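Local coordinates for protein biliverdin reductase (PDB 5B3T) that probably reduces biliverdin with NAD(P)H, as a cyanobacterial biliverdin reductase of the Gfo/Idh/MocA family with a Rossmann-fold domain, at residues A11-Y23 and F32-G45. Residues are numbered along the deposited sequence; the frame is centred on the assembly and turned at random.
Sequences ATPVRVGIVGTGY and FRGDRRSQLVSFWG. With PO4 (phosphate ion), chain C.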
loop_
_atom_site.group_PDB
_atom_site.type_symbol
_atom_site.label_atom_id
_atom_site.label_comp_id
_atom_site.label_asym_id
_atom_site.label_seq_id
_atom_site.Cartn_x
_atom_site.Cartn_y
_atom_site.Cartn_z
ATOM N N ALA A 11 -8.143 -4.011 -25.271
ATOM C CA ALA A 11 -8.675 -5.140 -26.027
ATOM C C ALA A 11 -9.506 -6.039 -25.118
ATOM O O ALA A 11 -9.005 -6.561 -24.122
ATOM C CB ALA A 11 -7.547 -5.922 -26.675
ATOM N N THR A 12 -10.774 -6.225 -25.472
ATOM C CA THR A 12 -11.736 -6.866 -24.581
ATOM C C THR A 12 -12.014 -8.325 -24.966
ATOM O O THR A 12 -12.058 -8.664 -26.151
ATOM C CB THR A 12 -13.065 -6.063 -24.550
ATOM O OG1 THR A 12 -13.885 -6.512 -23.465
ATOM C CG2 THR A 12 -13.829 -6.197 -25.866
ATOM N N PRO A 13 -12.174 -9.205 -23.961
ATOM C CA PRO A 13 -12.042 -8.947 -22.521
ATOM C C PRO A 13 -10.590 -8.793 -22.076
ATOM O O PRO A 13 -9.703 -9.410 -22.664
ATOM C CB PRO A 13 -12.668 -10.194 -21.873
ATOM C CG PRO A 13 -13.344 -10.942 -22.986
ATOM C CD PRO A 13 -12.592 -10.590 -24.223
ATOM N N VAL A 14 -10.352 -7.973 -21.055
ATOM C CA VAL A 14 -9.017 -7.871 -20.479
ATOM C C VAL A 14 -8.752 -9.122 -19.652
ATOM O O VAL A 14 -9.491 -9.430 -18.710
ATOM C CB VAL A 14 -8.875 -6.601 -19.632
ATOM C CG1 VAL A 14 -7.445 -6.464 -19.130
ATOM C CG2 VAL A 14 -9.281 -5.376 -20.437
ATOM N N ARG A 15 -7.700 -9.852 -20.005
ATOM C CA ARG A 15 -7.354 -11.102 -19.342
ATOM C C ARG A 15 -6.336 -10.814 -18.246
ATOM O O ARG A 15 -5.270 -10.247 -18.514
ATOM C CB ARG A 15 -6.818 -12.113 -20.354
ATOM C CG ARG A 15 -7.903 -12.649 -21.277
ATOM C CD ARG A 15 -7.319 -13.288 -22.522
ATOM N NE ARG A 15 -6.503 -12.346 -23.282
ATOM C CZ ARG A 15 -5.674 -12.698 -24.259
ATOM N NH1 ARG A 15 -5.555 -13.974 -24.599
ATOM N NH2 ARG A 15 -4.968 -11.777 -24.899
ATOM N N VAL A 16 -6.665 -11.207 -17.019
ATOM C CA VAL A 16 -5.949 -10.767 -15.828
ATOM C C VAL A 16 -5.306 -11.963 -15.145
ATOM O O VAL A 16 -5.935 -13.015 -14.983
ATOM C CB VAL A 16 -6.893 -10.034 -14.852
ATOM C CG1 VAL A 16 -6.125 -9.528 -13.636
ATOM C CG2 VAL A 16 -7.601 -8.889 -15.559
ATOM N N GLY A 17 -4.053 -11.797 -14.751
ATOM C CA GLY A 17 -3.396 -12.708 -13.826
ATOM C C GLY A 17 -3.082 -11.971 -12.542
ATOM O O GLY A 17 -2.617 -10.829 -12.573
ATOM N N ILE A 18 -3.345 -12.620 -11.411
ATOM C CA ILE A 18 -3.215 -11.998 -10.099
ATOM C C ILE A 18 -2.062 -12.660 -9.358
ATOM O O ILE A 18 -2.088 -13.868 -9.105
ATOM C CB ILE A 18 -4.520 -12.106 -9.296
ATOM C CG1 ILE A 18 -5.627 -11.296 -9.972
ATOM C CG2 ILE A 18 -4.303 -11.643 -7.867
ATOM C CD1 ILE A 18 -6.933 -11.301 -9.213
ATOM N N VAL A 19 -1.056 -11.872 -9.001
ATOM C CA VAL A 19 0.069 -12.353 -8.206
ATOM C C VAL A 19 -0.221 -11.962 -6.761
ATOM O O VAL A 19 -0.021 -10.812 -6.362
ATOM C CB VAL A 19 1.402 -11.787 -8.698
ATOM C CG1 VAL A 19 2.546 -12.337 -7.865
ATOM C CG2 VAL A 19 1.607 -12.117 -10.166
ATOM N N GLY A 20 -0.699 -12.922 -5.974
ATOM C CA GLY A 20 -1.096 -12.654 -4.606
ATOM C C GLY A 20 -2.469 -13.207 -4.289
ATOM O O GLY A 20 -3.283 -13.424 -5.191
ATOM N N THR A 21 -2.735 -13.446 -3.004
ATOM C CA THR A 21 -4.003 -14.032 -2.589
ATOM C C THR A 21 -4.605 -13.331 -1.377
ATOM O O THR A 21 -5.613 -13.812 -0.844
ATOM C CB THR A 21 -3.832 -15.527 -2.278
ATOM O OG1 THR A 21 -2.795 -15.696 -1.305
ATOM C CG2 THR A 21 -3.468 -16.307 -3.533
ATOM N N GLY A 22 -4.028 -12.221 -0.925
ATOM C CA GLY A 22 -4.518 -11.515 0.241
ATOM C C GLY A 22 -5.703 -10.620 -0.065
ATOM O O GLY A 22 -6.430 -10.808 -1.043
ATOM N N TYR A 23 -5.885 -9.613 0.795
ATOM C CA TYR A 23 -7.083 -8.779 0.728
ATOM C C TYR A 23 -7.164 -8.019 -0.591
ATOM O O TYR A 23 -8.211 -8.008 -1.249
ATOM C CB TYR A 23 -7.111 -7.808 1.910
ATOM C CG TYR A 23 -8.327 -6.907 1.924
ATOM C CD1 TYR A 23 -8.329 -5.696 1.242
ATOM C CD2 TYR A 23 -9.475 -7.271 2.615
ATOM C CE1 TYR A 23 -9.437 -4.876 1.249
ATOM C CE2 TYR A 23 -10.589 -6.455 2.628
ATOM C CZ TYR A 23 -10.564 -5.259 1.942
ATOM O OH TYR A 23 -11.669 -4.440 1.949
ATOM N N PHE A 32 -12.908 -7.910 -11.131
ATOM C CA PHE A 32 -12.502 -8.378 -12.454
ATOM C C PHE A 32 -13.446 -9.449 -12.979
ATOM O O PHE A 32 -13.779 -9.464 -14.171
ATOM C CB PHE A 32 -11.067 -8.906 -12.413
ATOM C CG PHE A 32 -10.026 -7.835 -12.505
ATOM C CD1 PHE A 32 -10.130 -6.839 -13.454
ATOM C CD2 PHE A 32 -8.941 -7.827 -11.643
ATOM C CE1 PHE A 32 -9.175 -5.850 -13.551
ATOM C CE2 PHE A 32 -7.982 -6.839 -11.734
ATOM C CZ PHE A 32 -8.099 -5.850 -12.688
ATOM N N ARG A 33 -13.882 -10.302 -12.080
ATOM C CA ARG A 33 -14.820 -11.344 -12.408
ATOM C C ARG A 33 -16.204 -10.797 -12.744
ATOM O O ARG A 33 -16.791 -11.167 -13.704
ATOM C CB ARG A 33 -14.946 -12.372 -11.276
ATOM C CG ARG A 33 -15.814 -13.563 -11.612
ATOM C CD ARG A 33 -15.962 -14.588 -10.504
ATOM N NE ARG A 33 -16.186 -13.996 -9.188
ATOM C CZ ARG A 33 -16.392 -14.681 -8.062
ATOM N NH1 ARG A 33 -16.465 -16.016 -8.102
ATOM N NH2 ARG A 33 -16.559 -14.031 -6.917
ATOM N N GLY A 34 -16.682 -9.889 -11.923
ATOM C CA GLY A 34 -18.015 -9.334 -12.075
ATOM C C GLY A 34 -18.141 -8.428 -13.281
ATOM O O GLY A 34 -19.206 -8.360 -13.901
ATOM N N ASP A 35 -17.069 -7.721 -13.632
ATOM C CA ASP A 35 -17.103 -6.808 -14.767
ATOM C C ASP A 35 -17.002 -7.598 -16.065
ATOM O O ASP A 35 -16.151 -8.483 -16.200
ATOM C CB ASP A 35 -15.967 -5.792 -14.675
ATOM C CG ASP A 35 -16.243 -4.534 -15.478
ATOM O OD1 ASP A 35 -16.247 -4.606 -16.727
ATOM O OD2 ASP A 35 -16.455 -3.468 -14.861
ATOM N N ARG A 36 -17.868 -7.276 -17.023
ATOM C CA ARG A 36 -17.866 -8.000 -18.287
ATOM C C ARG A 36 -16.701 -7.615 -19.187
ATOM O O ARG A 36 -16.429 -8.325 -20.160
ATOM C CB ARG A 36 -19.168 -7.760 -19.042
ATOM C CG ARG A 36 -19.179 -6.462 -19.814
ATOM C CD ARG A 36 -20.417 -6.386 -20.668
ATOM N NE ARG A 36 -20.132 -6.044 -22.057
ATOM C CZ ARG A 36 -19.807 -4.826 -22.476
ATOM N NH1 ARG A 36 -19.723 -3.823 -21.611
ATOM N NH2 ARG A 36 -19.572 -4.606 -23.763
ATOM N N ARG A 37 -16.021 -6.505 -18.897
ATOM C CA ARG A 37 -14.880 -6.094 -19.702
ATOM C C ARG A 37 -13.615 -6.878 -19.381
ATOM O O ARG A 37 -12.603 -6.690 -20.066
ATOM C CB ARG A 37 -14.615 -4.598 -19.512
ATOM C CG ARG A 37 -15.741 -3.689 -19.986
ATOM C CD ARG A 37 -15.534 -2.258 -19.504
ATOM N NE ARG A 37 -15.736 -2.131 -18.062
ATOM C CZ ARG A 37 -15.488 -1.028 -17.364
ATOM N NH1 ARG A 37 -15.022 0.056 -17.972
ATOM N NH2 ARG A 37 -15.705 -1.007 -16.056
ATOM N N SER A 38 -13.640 -7.747 -18.373
ATOM C CA SER A 38 -12.432 -8.418 -17.919
ATOM C C SER A 38 -12.730 -9.877 -17.602
ATOM O O SER A 38 -13.885 -10.283 -17.437
ATOM C CB SER A 38 -11.827 -7.717 -16.695
ATOM O OG SER A 38 -12.799 -7.528 -15.682
ATOM N N GLN A 39 -11.655 -10.658 -17.507
ATOM C CA GLN A 39 -11.728 -12.094 -17.262
ATOM C C GLN A 39 -10.520 -12.505 -16.434
ATOM O O GLN A 39 -9.380 -12.238 -16.828
ATOM C CB GLN A 39 -11.764 -12.870 -18.583
ATOM C CG GLN A 39 -11.799 -14.380 -18.434
ATOM C CD GLN A 39 -13.138 -14.890 -17.940
ATOM O OE1 GLN A 39 -14.183 -14.314 -18.242
ATOM N NE2 GLN A 39 -13.113 -15.981 -17.184
ATOM N N LEU A 40 -10.764 -13.146 -15.295
ATOM C CA LEU A 40 -9.687 -13.654 -14.455
ATOM C C LEU A 40 -9.222 -15.000 -15.003
ATOM O O LEU A 40 -10.009 -15.949 -15.085
ATOM C CB LEU A 40 -10.161 -13.780 -13.006
ATOM C CG LEU A 40 -9.238 -14.425 -11.970
ATOM C CD1 LEU A 40 -7.895 -13.719 -11.917
ATOM C CD2 LEU A 40 -9.899 -14.426 -10.597
ATOM N N VAL A 41 -7.951 -15.081 -15.384
ATOM C CA VAL A 41 -7.411 -16.260 -16.055
ATOM C C VAL A 41 -6.568 -17.115 -15.116
ATOM O O VAL A 41 -6.726 -18.334 -15.071
ATOM C CB VAL A 41 -6.605 -15.841 -17.304
ATOM C CG1 VAL A 41 -5.825 -17.028 -17.857
ATOM C CG2 VAL A 41 -7.527 -15.250 -18.359
ATOM N N SER A 42 -5.656 -16.500 -14.365
ATOM C CA SER A 42 -4.761 -17.262 -13.504
ATOM C C SER A 42 -4.413 -16.442 -12.271
ATOM O O SER A 42 -4.719 -15.251 -12.178
ATOM C CB SER A 42 -3.487 -17.680 -14.248
ATOM O OG SER A 42 -2.767 -16.549 -14.703
ATOM N N PHE A 43 -3.768 -17.102 -11.314
ATOM C CA PHE A 43 -3.248 -16.425 -10.135
ATOM C C PHE A 43 -2.080 -17.231 -9.586
ATOM O O PHE A 43 -1.859 -18.384 -9.963
ATOM C CB PHE A 43 -4.330 -16.225 -9.068
ATOM C CG PHE A 43 -4.542 -17.422 -8.188
ATOM C CD1 PHE A 43 -5.326 -18.480 -8.617
ATOM C CD2 PHE A 43 -3.959 -17.491 -6.933
ATOM C CE1 PHE A 43 -5.523 -19.584 -7.811
ATOM C CE2 PHE A 43 -4.152 -18.594 -6.122
ATOM C CZ PHE A 43 -4.936 -19.641 -6.561
ATOM N N TRP A 44 -1.327 -16.596 -8.689
ATOM C CA TRP A 44 -0.226 -17.235 -7.982
ATOM C C TRP A 44 -0.290 -16.824 -6.520
ATOM O O TRP A 44 -0.556 -15.662 -6.206
ATOM C CB TRP A 44 1.135 -16.847 -8.587
ATOM C CG TRP A 44 2.336 -17.375 -7.836
ATOM C CD1 TRP A 44 2.967 -18.570 -8.033
ATOM C CD2 TRP A 44 3.057 -16.710 -6.789
ATOM N NE1 TRP A 44 4.029 -18.694 -7.168
ATOM C CE2 TRP A 44 4.105 -17.567 -6.394
ATOM C CE3 TRP A 44 2.914 -15.479 -6.142
ATOM C CZ2 TRP A 44 5.005 -17.230 -5.383
ATOM C CZ3 TRP A 44 3.808 -15.147 -5.139
ATOM C CH2 TRP A 44 4.840 -16.019 -4.770
ATOM N N GLY A 45 -0.064 -17.788 -5.633
ATOM C CA GLY A 45 0.019 -17.515 -4.212
ATOM C C GLY A 45 1.344 -17.983 -3.650
ATOM O O GLY A 45 1.981 -18.873 -4.219
HETATM P P PO4 C . -13.930 -3.065 4.019
HETATM O O1 PO4 C . -14.938 -3.103 5.138
HETATM O O2 PO4 C . -14.634 -3.009 2.685
HETATM O O3 PO4 C . -13.067 -1.838 4.173
HETATM O O4 PO4 C . -13.075 -4.308 4.079
#
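Val16 lays both methyls against one face of the Phe32 ring. Val16 CG2 sits over the centre of the Phe32 ring, 3.9 Å from its centroid and 11° off the normal, a CH-pi contact. Val16 CG1 lies over the CD2-CE2 side, 3.8 Å from Phe32 CE2. Ser38 OG lies at the ring edge and donates to Phe32 O (2.6 Å), tying the helix end to strand 38-44. An alanine in place of Phe32 would probably leave the Val16 methyls without their aromatic partner and open a gap between helix and sheet. Further along, Ile18 CD1 meets Leu40 CD1 at 3.8 Å, the two side chains crossing at about a right angle. This is the first beta-alpha-beta unit of the Rossmann fold. Seven backbone hydrogen bonds join the parallel strands 14-19 and 38-44 and the residues next to them, and a beta bulge at Val41 shifts the register. On the other face of the sheet, the chi1 of Val19 (-179°) sets CG1 anti to the backbone N, and this methyl approaches Trp44 CE3 at 3.6 Å. Past the strand, Thr21 CG2 touches Phe43 CE2 at 3.5 Å. Thr21 and Tyr23 belong to the NADP(+) site, unoccupied here. Tyr23 OH donates to O4 of a phosphate ion, probably from the crystallisation liquor (2.6 Å).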